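Local coordinates for glycogen synthase (Cyanobacterium sp. CLg1, PDB 6GNF), which is an enzyme of the starch and bacterial glycogen synthase family, built from two Rossmann-like domains with ADP and a glycan bound in the cleft between them, at residues V271-A276 with L458-P463; I368-P373 with Q490-M495; A424-M429 with I449-P454; P430-P435 with N471-P476. All blocks are in the same frame, centred on the assembly; numbering follows the deposited sequence.

Interactions 2, 3 and 4 gather round the six-stranded parallel sheet of the C-terminal domain, and interaction 1 ties that domain to the N-terminal one. Interaction 3 is the core: two adjacent strands joined by main-chain hydrogen bonds. Interaction 2, also buried, packs two helical segments on the side of that sheet where Leu-428 points, through apolar groups alone. Interaction 4 joins the loops that continue strands 426-429 and 468-469; partly buried, it mixes an arginine, waters and a methionine, while Glu-434 and Pro-435 of the same loop meet AC1. Interaction 1 is a surface contact, with one carboxylate at a helix start. Interactions 1 and 4 meet where Ser-272 hydrogen-bonds Pro-435.

Interaction 1: V271-A276 with L458-P463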
loop_
_atom_site.group_PDB
_atom_site.type_symbol
_atom_site.label_atom_id
_atom_site.label_comp_id
_atom_site.label_asym_id
_atom_site.label_seq_id
_atom_site.Cartn_x
_atom_site.Cartn_y
_atom_site.Cartn_z
ATOM N N VAL A 271 -4.664 -8.739 -0.337
ATOM C CA VAL A 271 -3.533 -8.682 -1.251
ATOM C C VAL A 271 -2.480 -9.793 -1.067
ATOM O O VAL A 271 -1.399 -9.729 -1.654
ATOM C CB VAL A 271 -2.894 -7.281 -1.233
ATOM C CG1 VAL A 271 -3.865 -6.267 -1.822
ATOM C CG2 VAL A 271 -2.494 -6.864 0.177
ATOM N N SER A 272 -2.815 -10.828 -0.296
ATOM C CA SER A 272 -2.070 -12.099 -0.298
ATOM C C SER A 272 -2.861 -13.172 0.466
ATOM O O SER A 272 -3.563 -12.849 1.431
ATOM C CB SER A 272 -0.666 -11.962 0.311
ATOM O OG SER A 272 -0.706 -11.927 1.716
ATOM N N PRO A 273 -2.795 -14.441 0.008
ATOM C CA PRO A 273 -3.481 -15.537 0.706
ATOM C C PRO A 273 -3.070 -15.682 2.169
ATOM O O PRO A 273 -3.886 -16.033 3.008
ATOM C CB PRO A 273 -3.031 -16.794 -0.047
ATOM C CG PRO A 273 -2.480 -16.331 -1.345
ATOM C CD PRO A 273 -2.066 -14.901 -1.192
ATOM N N ASN A 274 -1.796 -15.479 2.469
ATOM C CA ASN A 274 -1.330 -15.671 3.842
ATOM C C ASN A 274 -1.798 -14.544 4.749
ATOM O O ASN A 274 -2.065 -14.778 5.926
ATOM C CB ASN A 274 0.198 -15.826 3.905
ATOM C CG ASN A 274 0.685 -16.213 5.290
ATOM O OD1 ASN A 274 0.243 -17.208 5.857
ATOM N ND2 ASN A 274 1.580 -15.414 5.853
ATOM N N PHE A 275 -1.881 -13.327 4.213
ATOM C CA PHE A 275 -2.434 -12.213 4.980
ATOM C C PHE A 275 -3.911 -12.445 5.291
ATOM O O PHE A 275 -4.357 -12.181 6.409
ATOM C CB PHE A 275 -2.255 -10.890 4.250
ATOM C CG PHE A 275 -2.786 -9.703 5.011
ATOM C CD1 PHE A 275 -2.312 -9.413 6.284
ATOM C CD2 PHE A 275 -3.744 -8.876 4.454
ATOM C CE1 PHE A 275 -2.793 -8.323 6.987
ATOM C CE2 PHE A 275 -4.228 -7.784 5.151
ATOM C CZ PHE A 275 -3.751 -7.505 6.418
ATOM N N ALA A 276 -4.654 -12.956 4.309
ATOM C CA ALA A 276 -6.076 -13.261 4.500
ATOM C C ALA A 276 -6.235 -14.248 5.654
ATOM O O ALA A 276 -7.099 -14.089 6.514
ATOM C CB ALA A 276 -6.668 -13.846 3.225
ATOM N N LEU A 458 4.866 -11.720 2.599
ATOM C CA LEU A 458 6.297 -12.003 2.506
ATOM C C LEU A 458 6.534 -13.510 2.519
ATOM O O LEU A 458 7.440 -14.007 1.851
ATOM C CB LEU A 458 7.067 -11.327 3.640
ATOM C CG LEU A 458 6.993 -9.796 3.671
ATOM C CD1 LEU A 458 7.638 -9.247 4.939
ATOM C CD2 LEU A 458 7.636 -9.190 2.437
ATOM N N VAL A 459 5.707 -14.234 3.272
ATOM C CA VAL A 459 5.752 -15.694 3.271
ATOM C C VAL A 459 5.368 -16.232 1.891
ATOM O O VAL A 459 5.995 -17.146 1.378
ATOM C CB VAL A 459 4.807 -16.302 4.337
ATOM C CG1 VAL A 459 4.815 -17.824 4.246
ATOM C CG2 VAL A 459 5.223 -15.862 5.739
ATOM N N ASP A 460 4.340 -15.656 1.286
ATOM C CA ASP A 460 3.878 -16.081 -0.036
ATOM C C ASP A 460 4.878 -15.780 -1.146
ATOM O O ASP A 460 5.015 -16.567 -2.073
ATOM C CB ASP A 460 2.540 -15.402 -0.390
ATOM C CG ASP A 460 1.367 -15.980 0.361
ATOM O OD1 ASP A 460 1.252 -17.218 0.449
ATOM O OD2 ASP A 460 0.543 -15.198 0.865
ATOM N N THR A 461 5.534 -14.626 -1.069
ATOM C CA THR A 461 6.356 -14.127 -2.171
ATOM C C THR A 461 7.830 -14.518 -2.101
ATOM O O THR A 461 8.541 -14.435 -3.098
ATOM C CB THR A 461 6.270 -12.591 -2.262
ATOM O OG1 THR A 461 6.568 -12.013 -0.977
ATOM C CG2 THR A 461 4.879 -12.179 -2.699
ATOM N N VAL A 462 8.288 -14.933 -0.925
ATOM C CA VAL A 462 9.692 -15.316 -0.725
ATOM C C VAL A 462 9.785 -16.736 -0.145
ATOM O O VAL A 462 10.089 -16.920 1.037
ATOM C CB VAL A 462 10.425 -14.319 0.202
ATOM C CG1 VAL A 462 11.927 -14.601 0.232
ATOM C CG2 VAL A 462 10.176 -12.892 -0.247
ATOM N N PRO A 463 9.493 -17.753 -0.974
ATOM C CA PRO A 463 9.792 -19.125 -0.580
ATOM C C PRO A 463 11.306 -19.376 -0.571
ATOM O O PRO A 463 12.072 -18.514 -1.010
ATOM C CB PRO A 463 9.100 -19.956 -1.664
ATOM C CG PRO A 463 9.053 -19.059 -2.848
ATOM C CD PRO A 463 8.797 -17.701 -2.271
#
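Asp-460 reaches across to the start of helix 273-281, where its OD2 accepts the backbone N-H of Asn-274 at 2.9 Å. The bond is fairly straight, 154° at the hydrogen, and it uses the syn lone pair, on the side of OD1. The same oxygen nestles among carbons: it lies 3.1 Å from Asn-274 CB and 3.3 Å from Pro-273 CD. Beside it the Asn-274 amide rests on Val-459, with Asn-274 ND2 3.7 Å from Val-459 CG2. CG of Asn-274 stands anti to its own nitrogen (chi1 -172°), which turns the amide toward Val-459, and ND2 bonds Gly-456 O just ahead of helix 457-461.

Behind this first shell sits the N-cap, Ser-272. Ser-272 OG accepts from Phe-275 N at 3.1 Å and also bonds Pro-435 O. The opening turn therefore has one amide capped from within and the preceding one held by a carboxylate from the other domain, a placement the helix dipole would probably favour.

Val-271, just before the cap, touches the bound AC1. Helix 273-281 leans on strand 267-270 of the N-terminal sheet through Phe-275 and Ala-276, while helix 457-461 packs on helix 439-445 and strand 449-452 of the C-terminal domain.

Interaction 2: I368-P373 with Q490-M495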
loop_
_atom_site.group_PDB
_atom_site.type_symbol
_atom_site.label_atom_id
_atom_site.label_comp_id
_atom_site.label_asym_id
_atom_site.label_seq_id
_atom_site.Cartn_x
_atom_site.Cartn_y
_atom_site.Cartn_z
ATOM N N ILE A 368 16.375 -2.021 12.757
ATOM C CA ILE A 368 17.644 -1.951 12.026
ATOM C C ILE A 368 18.606 -1.007 12.737
ATOM O O ILE A 368 19.764 -1.353 12.970
ATOM C CB ILE A 368 17.465 -1.499 10.560
ATOM C CG1 ILE A 368 16.545 -2.459 9.801
ATOM C CG2 ILE A 368 18.816 -1.440 9.852
ATOM C CD1 ILE A 368 16.181 -1.990 8.408
ATOM N N ILE A 369 18.108 0.167 13.111
ATOM C CA ILE A 369 18.918 1.160 13.807
ATOM C C ILE A 369 19.412 0.626 15.154
ATOM O O ILE A 369 20.582 0.785 15.491
ATOM C CB ILE A 369 18.141 2.479 13.995
ATOM C CG1 ILE A 369 17.960 3.167 12.638
ATOM C CG2 ILE A 369 18.867 3.414 14.955
ATOM C CD1 ILE A 369 16.896 4.244 12.630
ATOM N N ALA A 370 18.524 -0.022 15.902
ATOM C CA ALA A 370 18.881 -0.587 17.204
ATOM C C ALA A 370 19.855 -1.763 17.082
ATOM O O ALA A 370 20.575 -2.070 18.033
ATOM C CB ALA A 370 17.633 -1.017 17.959
ATOM N N ALA A 371 19.888 -2.405 15.915
ATOM C CA ALA A 371 20.728 -3.584 15.700
ATOM C C ALA A 371 22.195 -3.260 15.431
ATOM O O ALA A 371 23.026 -4.169 15.419
ATOM C CB ALA A 371 20.171 -4.414 14.550
ATOM N N MET A 372 22.514 -1.982 15.225
ATOM C CA MET A 372 23.851 -1.570 14.767
ATOM C C MET A 372 25.013 -2.093 15.613
ATOM O O MET A 372 25.995 -2.580 15.054
ATOM C CB MET A 372 23.938 -0.043 14.644
ATOM C CG MET A 372 23.119 0.525 13.494
ATOM S SD MET A 372 23.846 0.167 11.881
ATOM C CE MET A 372 22.397 0.240 10.829
ATOM N N PRO A 373 24.901 -2.023 16.954
ATOM C CA PRO A 373 25.998 -2.543 17.780
ATOM C C PRO A 373 26.329 -4.008 17.489
ATOM O O PRO A 373 27.503 -4.379 17.483
ATOM C CB PRO A 373 25.475 -2.379 19.212
ATOM C CG PRO A 373 24.455 -1.291 19.123
ATOM C CD PRO A 373 23.817 -1.457 17.781
ATOM N N GLN A 490 14.489 -8.163 21.011
ATOM C CA GLN A 490 14.072 -9.461 20.480
ATOM C C GLN A 490 13.953 -9.396 18.967
ATOM O O GLN A 490 14.316 -10.344 18.266
ATOM C CB GLN A 490 12.729 -9.883 21.064
ATOM C CG GLN A 490 12.740 -10.046 22.573
ATOM C CD GLN A 490 11.550 -10.827 23.089
ATOM O OE1 GLN A 490 11.651 -11.518 24.093
ATOM N NE2 GLN A 490 10.416 -10.722 22.403
ATOM N N GLY A 491 13.423 -8.279 18.472
ATOM C CA GLY A 491 13.353 -8.021 17.039
ATOM C C GLY A 491 14.730 -7.990 16.402
ATOM O O GLY A 491 14.945 -8.585 15.341
ATOM N N VAL A 492 15.667 -7.295 17.051
ATOM C CA VAL A 492 17.049 -7.224 16.577
ATOM C C VAL A 492 17.613 -8.627 16.382
ATOM O O VAL A 492 18.086 -8.966 15.296
ATOM C CB VAL A 492 17.944 -6.420 17.553
ATOM C CG1 VAL A 492 19.423 -6.641 17.269
ATOM C CG2 VAL A 492 17.608 -4.938 17.471
ATOM N N ASP A 493 17.490 -9.452 17.416
ATOM C CA ASP A 493 17.979 -10.827 17.372
ATOM C C ASP A 493 17.255 -11.640 16.291
ATOM O O ASP A 493 17.869 -12.386 15.533
ATOM C CB ASP A 493 17.817 -11.486 18.747
ATOM C CG ASP A 493 18.685 -10.822 19.831
ATOM O OD1 ASP A 493 19.719 -10.195 19.501
ATOM O OD2 ASP A 493 18.346 -10.933 21.027
ATOM N N ALA A 494 15.946 -11.445 16.177
ATOM C CA ALA A 494 15.140 -12.147 15.180
ATOM C C ALA A 494 15.549 -11.784 13.745
ATOM O O ALA A 494 15.585 -12.648 12.865
ATOM C CB ALA A 494 13.668 -11.854 15.405
ATOM N N MET A 495 15.866 -10.512 13.520
ATOM C CA MET A 495 16.309 -10.049 12.206
ATOM C C MET A 495 17.658 -10.665 11.860
ATOM O O MET A 495 17.852 -11.185 10.769
ATOM C CB MET A 495 16.414 -8.517 12.187
ATOM C CG MET A 495 16.885 -7.927 10.863
ATOM S SD MET A 495 17.027 -6.130 10.908
ATOM C CE MET A 495 18.485 -5.933 11.926
#
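Ala-371 meets Val-492 and Met-495 in a purely apolar, buried helix contact on the flank of the C-terminal Rossmann-like domain, where residues 368-373 sit against the long helix 485-503. The backbones come close, with Ala-371 CA only 5.2 Å from Val-492 CA, and the small alanine side chain makes room for that.

Both valine methyls take part. Val-492 CG1 lies 3.6 Å from Ala-371 CB, whereas Val-492 CG2 turns toward the backbone at Ala-371 and sits 4.0 Å from Ala-370 CB. One helical turn further on, Met-495 runs out extended and then bends at its last torsion (chi3 72°), laying CE on the Ala-371 methyl. Met-495 CE to Ala-371 CB is 3.5 Å, tighter than usual carbon packing. The sulfur touches Ile-368 instead, with Met-495 SD 3.9 Å from Ile-368 CG1, and the two chains cross at about a right angle.

Val-367 backs this interface, touching both Val-492 and Met-495, and Asp-493 adds a salt bridge to Lys-374. Further in, Ile-368 rests on Val-382 and Ile-384 of strand 381-385, so this helical segment is wedged between the parallel sheet and helix 485-503.

Interaction 3: A424-M429 with I449-P454; sequences ADYCLM and IPVVAP
Tyr-426 and Ile-449 are neighbours in register on two parallel strands, and their side chains lie side by side, pointing the same way. Starting at the root, Tyr-426 CB is 3.6 Å from Ile-449 O and 4.1 Å from Val-451 CG2. CG is anti to the carbonyl carbon (chi1 -61°), which sets the ring alongside the Ile-449 side chain, its CD1 edge toward the neighbouring strand. Tyr-426 CD1 then settles between two aliphatic groups, 3.7 Å from Ile-449 CB and 3.8 Å from Val-451 CG2, with Ile-449 O near the ring plane at its edge. Tyr-426 CE1 passes Ile-449 CG2 at 4.0 Å. The ring also enters other company: it stacks with Phe-353 and touches Phe-511, Ala-502 and Leu-503 of the helices on that face.

Underneath run five main-chain bonds, alternating in direction as parallel pairing requires. Val-451 N to Cys-427 O, at 2.8 Å, is the shortest. Ile-449 O receives Cys-427 N at 2.9 Å from well above its carbonyl plane (48° out), and the CA-H of Tyr-426 also points at it. Pro-450 has no N-H to give, but this edge uses the nitrogens of Ile-449, Val-451 and Ala-453, so the proline costs this pairing no bond.

The two strands, joined through helix 439-445, form a beta-alpha-beta crossover. On the opposite face Met-429 CB meets Val-452 CG1, with the methionine side chain about 5 Å from ADP. The buried backbone polar groups pair across the strands while the side chains in contact are apolar, consistent with a well-fixed start for the loop beyond Met-429.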
loop_
_atom_site.group_PDB
_atom_site.type_symbol
_atom_site.label_atom_id
_atom_site.label_comp_id
_atom_site.label_asym_id
_atom_site.label_seq_id
_atom_site.Cartn_x
_atom_site.Cartn_y
_atom_site.Cartn_z
ATOM N N ALA A 424 22.398 -3.381 -4.080
ATOM C CA ALA A 424 22.408 -4.232 -2.897
ATOM C C ALA A 424 22.401 -5.706 -3.276
ATOM O O ALA A 424 21.854 -6.090 -4.312
ATOM C CB ALA A 424 21.212 -3.924 -2.006
ATOM N N ASP A 425 22.985 -6.528 -2.412
ATOM C CA ASP A 425 22.916 -7.978 -2.560
ATOM C C ASP A 425 21.627 -8.503 -1.966
ATOM O O ASP A 425 21.060 -9.479 -2.455
ATOM C CB ASP A 425 24.094 -8.622 -1.854
ATOM C CG ASP A 425 25.400 -8.203 -2.451
ATOM O OD1 ASP A 425 25.502 -8.271 -3.689
ATOM O OD2 ASP A 425 26.314 -7.809 -1.689
ATOM N N TYR A 426 21.179 -7.852 -0.893
ATOM C CA TYR A 426 20.012 -8.295 -0.152
ATOM C C TYR A 426 19.015 -7.157 0.074
ATOM O O TYR A 426 19.405 -6.019 0.316
ATOM C CB TYR A 426 20.457 -8.886 1.185
ATOM C CG TYR A 426 21.359 -10.093 1.036
ATOM C CD1 TYR A 426 20.844 -11.317 0.632
ATOM C CD2 TYR A 426 22.725 -10.007 1.283
ATOM C CE1 TYR A 426 21.660 -12.428 0.485
ATOM C CE2 TYR A 426 23.555 -11.110 1.138
ATOM C CZ TYR A 426 23.021 -12.323 0.741
ATOM O OH TYR A 426 23.849 -13.427 0.606
ATOM N N CYS A 427 17.731 -7.494 0.004
ATOM C CA CYS A 427 16.643 -6.570 0.313
ATOM C C CYS A 427 16.071 -6.917 1.689
ATOM O O CYS A 427 15.439 -7.953 1.868
ATOM C CB CYS A 427 15.563 -6.672 -0.757
ATOM S SG CYS A 427 14.060 -5.772 -0.372
ATOM N N LEU A 428 16.292 -6.031 2.654
ATOM C CA LEU A 428 16.014 -6.302 4.059
ATOM C C LEU A 428 14.683 -5.694 4.488
ATOM O O LEU A 428 14.520 -4.471 4.453
ATOM C CB LEU A 428 17.147 -5.718 4.897
ATOM C CG LEU A 428 17.226 -6.037 6.386
ATOM C CD1 LEU A 428 17.561 -7.500 6.601
ATOM C CD2 LEU A 428 18.275 -5.155 7.048
ATOM N N MET A 429 13.725 -6.551 4.861
ATOM C CA MET A 429 12.386 -6.113 5.268
ATOM C C MET A 429 11.952 -6.742 6.596
ATOM O O MET A 429 11.213 -7.730 6.609
ATOM C CB MET A 429 11.364 -6.476 4.191
ATOM C CG MET A 429 11.688 -5.918 2.815
ATOM S SD MET A 429 10.439 -6.372 1.604
ATOM C CE MET A 429 9.046 -5.425 2.181
ATOM N N ILE A 449 18.366 -10.419 -3.451
ATOM C CA ILE A 449 17.741 -11.488 -2.681
ATOM C C ILE A 449 17.021 -10.961 -1.439
ATOM O O ILE A 449 17.655 -10.341 -0.581
ATOM C CB ILE A 449 18.797 -12.523 -2.257
ATOM C CG1 ILE A 449 19.332 -13.247 -3.496
ATOM C CG2 ILE A 449 18.209 -13.520 -1.268
ATOM C CD1 ILE A 449 20.618 -14.012 -3.268
ATOM N N PRO A 450 15.706 -11.235 -1.318
ATOM C CA PRO A 450 14.984 -10.787 -0.127
ATOM C C PRO A 450 15.359 -11.534 1.156
ATOM O O PRO A 450 15.506 -12.758 1.149
ATOM C CB PRO A 450 13.509 -11.055 -0.475
ATOM C CG PRO A 450 13.469 -11.205 -1.955
ATOM C CD PRO A 450 14.790 -11.797 -2.328
ATOM N N VAL A 451 15.508 -10.773 2.238
ATOM C CA VAL A 451 15.636 -11.313 3.582
ATOM C C VAL A 451 14.540 -10.626 4.386
ATOM O O VAL A 451 14.650 -9.447 4.712
ATOM C CB VAL A 451 17.030 -11.041 4.187
ATOM C CG1 VAL A 451 17.167 -11.667 5.563
ATOM C CG2 VAL A 451 18.119 -11.545 3.263
ATOM N N VAL A 452 13.487 -11.377 4.698
ATOM C CA VAL A 452 12.219 -10.797 5.106
ATOM C C VAL A 452 11.653 -11.420 6.378
ATOM O O VAL A 452 11.993 -12.537 6.748
ATOM C CB VAL A 452 11.179 -10.930 3.971
ATOM C CG1 VAL A 452 11.695 -10.257 2.709
ATOM C CG2 VAL A 452 10.851 -12.387 3.680
ATOM N N ALA A 453 10.795 -10.665 7.052
ATOM C CA ALA A 453 10.062 -11.180 8.198
ATOM C C ALA A 453 9.030 -12.212 7.738
ATOM O O ALA A 453 8.448 -12.073 6.663
ATOM C CB ALA A 453 9.367 -10.050 8.939
ATOM N N PRO A 454 8.783 -13.238 8.564
ATOM C CA PRO A 454 7.831 -14.289 8.220
ATOM C C PRO A 454 6.392 -13.880 8.526
ATOM O O PRO A 454 5.748 -14.475 9.377
ATOM C CB PRO A 454 8.280 -15.441 9.123
ATOM C CG PRO A 454 8.754 -14.755 10.363
ATOM C CD PRO A 454 9.380 -13.461 9.900
#

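Interaction 4: P430-P435 with N471-P476; sequences PSRFEP and NKIPMP. With AC1 (4,6-dideoxy-4-{[(1S,4R,5S,6S)-4,5,6-trihydroxy-3-(hydroxymethyl)cyclohex-2-en-1-yl]amino}-alpha-D-glucopyranose), chain D.
Pro-474 O is held twice by Arg-432, once directly and once through water. Arg-432 NE donates to Pro-474 O at 3.2 Å, with the oxygen exactly in the guanidinium plane, and water 3 lies 3.0 Å from Pro-474 O while also accepting from Arg-432 NH2. The arginine chain runs extended from CG to NE, passing Ile-473 at about a right angle: Arg-432 CG is 3.8 Å from Ile-473 CG2, and that methyl sits over one face of the guanidinium. NH1 is taken by Asn-361 O and by a salt bridge to Asp-366.

Met-475 bends at chi2 and chi3, bringing its SD back to 3.7 Å from Arg-432 CB. Met-475 SD also meets the Phe-433 ring at its edge, 3.8 Å from Phe-433 CD1, a Met-aromatic contact. Both segments are loops at the C-terminal ends of parallel strands, 426-429 and 468-469, the end of a Rossmann-like sheet where ligands usually bind. Here waters join the two backbones: water 1 links Ser-431 O with Ile-473 N, and water 2 lies between Arg-432 O and Ile-473 O.

Further along the first loop, the two carboxylate oxygens of Glu-434 have different partners. Glu-434 OE1 accepts Ser-431 OG at 2.6 Å on its anti lone pair. Glu-434 OE2 accepts O3B of AC1, also at 2.6 Å, and is salt-bridged to Lys-363. Pro-435 CD packs against the same O3B.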
loop_
_atom_site.group_PDB
_atom_site.type_symbol
_atom_site.label_atom_id
_atom_site.label_comp_id
_atom_site.label_asym_id
_atom_site.label_seq_id
_atom_site.Cartn_x
_atom_site.Cartn_y
_atom_site.Cartn_z
ATOM N N PRO A 430 12.356 -6.136 7.725
ATOM C CA PRO A 430 11.983 -6.628 9.047
ATOM C C PRO A 430 10.598 -6.145 9.480
ATOM O O PRO A 430 10.450 -5.541 10.547
ATOM C CB PRO A 430 13.074 -6.035 9.939
ATOM C CG PRO A 430 13.380 -4.730 9.297
ATOM C CD PRO A 430 13.235 -4.956 7.816
ATOM N N SER A 431 9.592 -6.416 8.653
ATOM C CA SER A 431 8.243 -5.940 8.910
ATOM C C SER A 431 7.604 -6.684 10.079
ATOM O O SER A 431 7.796 -7.883 10.241
ATOM C CB SER A 431 7.368 -6.099 7.661
ATOM O OG SER A 431 7.916 -5.381 6.569
ATOM N N ARG A 432 6.836 -5.958 10.887
ATOM C CA ARG A 432 6.052 -6.552 11.966
ATOM C C ARG A 432 4.733 -7.121 11.449
ATOM O O ARG A 432 4.194 -8.061 12.019
ATOM C CB ARG A 432 5.793 -5.526 13.066
ATOM C CG ARG A 432 7.059 -5.102 13.799
ATOM C CD ARG A 432 6.752 -4.204 14.981
ATOM N NE ARG A 432 7.940 -3.977 15.813
ATOM C CZ ARG A 432 8.815 -2.979 15.673
ATOM N NH1 ARG A 432 8.672 -2.063 14.726
ATOM N NH2 ARG A 432 9.851 -2.897 16.496
ATOM N N PHE A 433 4.187 -6.510 10.408
ATOM C CA PHE A 433 3.107 -7.105 9.622
ATOM C C PHE A 433 3.225 -6.556 8.201
ATOM O O PHE A 433 3.724 -5.440 8.003
ATOM C CB PHE A 433 1.740 -6.798 10.236
ATOM C CG PHE A 433 1.482 -5.333 10.435
ATOM C CD1 PHE A 433 1.936 -4.682 11.575
ATOM C CD2 PHE A 433 0.788 -4.598 9.479
ATOM C CE1 PHE A 433 1.700 -3.330 11.763
ATOM C CE2 PHE A 433 0.550 -3.242 9.658
ATOM C CZ PHE A 433 1.012 -2.608 10.801
ATOM N N GLU A 434 2.796 -7.336 7.211
ATOM C CA GLU A 434 2.973 -6.956 5.817
ATOM C C GLU A 434 1.948 -7.643 4.929
ATOM O O GLU A 434 2.147 -8.787 4.526
ATOM C CB GLU A 434 4.394 -7.292 5.352
ATOM C CG GLU A 434 4.816 -6.554 4.092
ATOM C CD GLU A 434 4.938 -5.067 4.317
ATOM O OE1 GLU A 434 5.892 -4.674 5.021
ATOM O OE2 GLU A 434 4.098 -4.300 3.792
ATOM N N PRO A 435 0.833 -6.956 4.629
ATOM C CA PRO A 435 -0.202 -7.519 3.777
ATOM C C PRO A 435 0.327 -8.164 2.495
ATOM O O PRO A 435 -0.062 -9.283 2.159
ATOM C CB PRO A 435 -1.095 -6.306 3.484
ATOM C CG PRO A 435 -1.021 -5.525 4.743
ATOM C CD PRO A 435 0.396 -5.686 5.228
ATOM N N ASN A 471 13.320 -14.612 11.981
ATOM C CA ASN A 471 12.341 -14.943 13.001
ATOM C C ASN A 471 11.366 -13.774 13.106
ATOM O O ASN A 471 11.607 -12.704 12.548
ATOM C CB ASN A 471 13.012 -15.226 14.346
ATOM C CG ASN A 471 13.791 -16.529 14.353
ATOM O OD1 ASN A 471 13.546 -17.418 13.544
ATOM N ND2 ASN A 471 14.716 -16.657 15.299
ATOM N N LYS A 472 10.262 -13.988 13.808
ATOM C CA LYS A 472 9.201 -12.989 13.931
ATOM C C LYS A 472 9.683 -11.727 14.645
ATOM O O LYS A 472 10.355 -11.809 15.660
ATOM C CB LYS A 472 8.024 -13.596 14.700
ATOM C CG LYS A 472 6.797 -12.714 14.788
ATOM C CD LYS A 472 5.773 -13.317 15.736
ATOM C CE LYS A 472 4.571 -12.407 15.902
ATOM N NZ LYS A 472 3.809 -12.259 14.628
ATOM N N ILE A 473 9.329 -10.566 14.108
ATOM C CA ILE A 473 9.637 -9.289 14.746
ATOM C C ILE A 473 8.451 -8.942 15.640
ATOM O O ILE A 473 7.370 -8.673 15.133
ATOM C CB ILE A 473 9.853 -8.157 13.714
ATOM C CG1 ILE A 473 10.826 -8.590 12.604
ATOM C CG2 ILE A 473 10.352 -6.890 14.401
ATOM C CD1 ILE A 473 12.216 -8.963 13.077
ATOM N N PRO A 474 8.644 -8.959 16.967
ATOM C CA PRO A 474 7.479 -8.858 17.846
ATOM C C PRO A 474 6.823 -7.483 17.827
ATOM O O PRO A 474 7.511 -6.470 17.709
ATOM C CB PRO A 474 8.045 -9.182 19.229
ATOM C CG PRO A 474 9.499 -8.870 19.146
ATOM C CD PRO A 474 9.914 -9.023 17.714
ATOM N N MET A 475 5.494 -7.474 17.926
ATOM C CA MET A 475 4.709 -6.245 17.948
ATOM C C MET A 475 4.759 -5.617 19.334
ATOM O O MET A 475 5.016 -6.310 20.308
ATOM C CB MET A 475 3.247 -6.547 17.594
ATOM C CG MET A 475 2.980 -6.759 16.117
ATOM S SD MET A 475 2.841 -5.201 15.211
ATOM C CE MET A 475 1.207 -4.645 15.670
ATOM N N PRO A 476 4.452 -4.311 19.431
ATOM C CA PRO A 476 4.264 -3.698 20.752
ATOM C C PRO A 476 3.123 -4.385 21.508
ATOM O O PRO A 476 2.180 -4.848 20.867
ATOM C CB PRO A 476 3.895 -2.237 20.424
ATOM C CG PRO A 476 4.237 -2.033 18.983
ATOM C CD PRO A 476 4.128 -3.377 18.338
HETATM C C1 AC1 D . -2.077 3.816 2.840
HETATM O O2 AC1 D . -4.209 2.641 2.931
HETATM C C2 AC1 D . -2.876 2.594 2.383
HETATM C C4A AC1 D . 0.674 -3.578 0.566
HETATM C C3 AC1 D . -2.181 1.286 2.765
HETATM O O3 AC1 D . -2.907 0.225 2.136
HETATM C C4 AC1 D . -0.696 1.279 2.335
HETATM N N4A AC1 D . 0.041 0.036 2.666
HETATM C C5 AC1 D . -0.043 2.516 2.969
HETATM O O5 AC1 D . -0.691 3.700 2.486
HETATM C C6 AC1 D . 1.437 2.646 2.649
HETATM C C1B AC1 D . -0.328 -1.316 2.238
HETATM C C2B AC1 D . 0.576 -2.452 2.802
HETATM O O2B AC1 D . 1.519 -2.007 3.772
HETATM C C3B AC1 D . 1.434 -3.192 1.800
HETATM O O3B AC1 D . 1.912 -4.398 2.395
HETATM O O4 AC1 D . 1.643 -4.073 -0.365
HETATM C C5B AC1 D . -0.060 -2.392 -0.005
HETATM C C7B AC1 D . -0.457 -1.370 0.736
HETATM C C6B AC1 D . -0.393 -2.398 -1.463
HETATM O O6B AC1 D . -1.196 -3.556 -1.700
HETATM O O HOH W 1 7.596 -10.093 11.963
HETATM O O HOH W 2 5.496 -9.559 13.750
HETATM O O HOH W 3 10.409 -5.727 17.945
#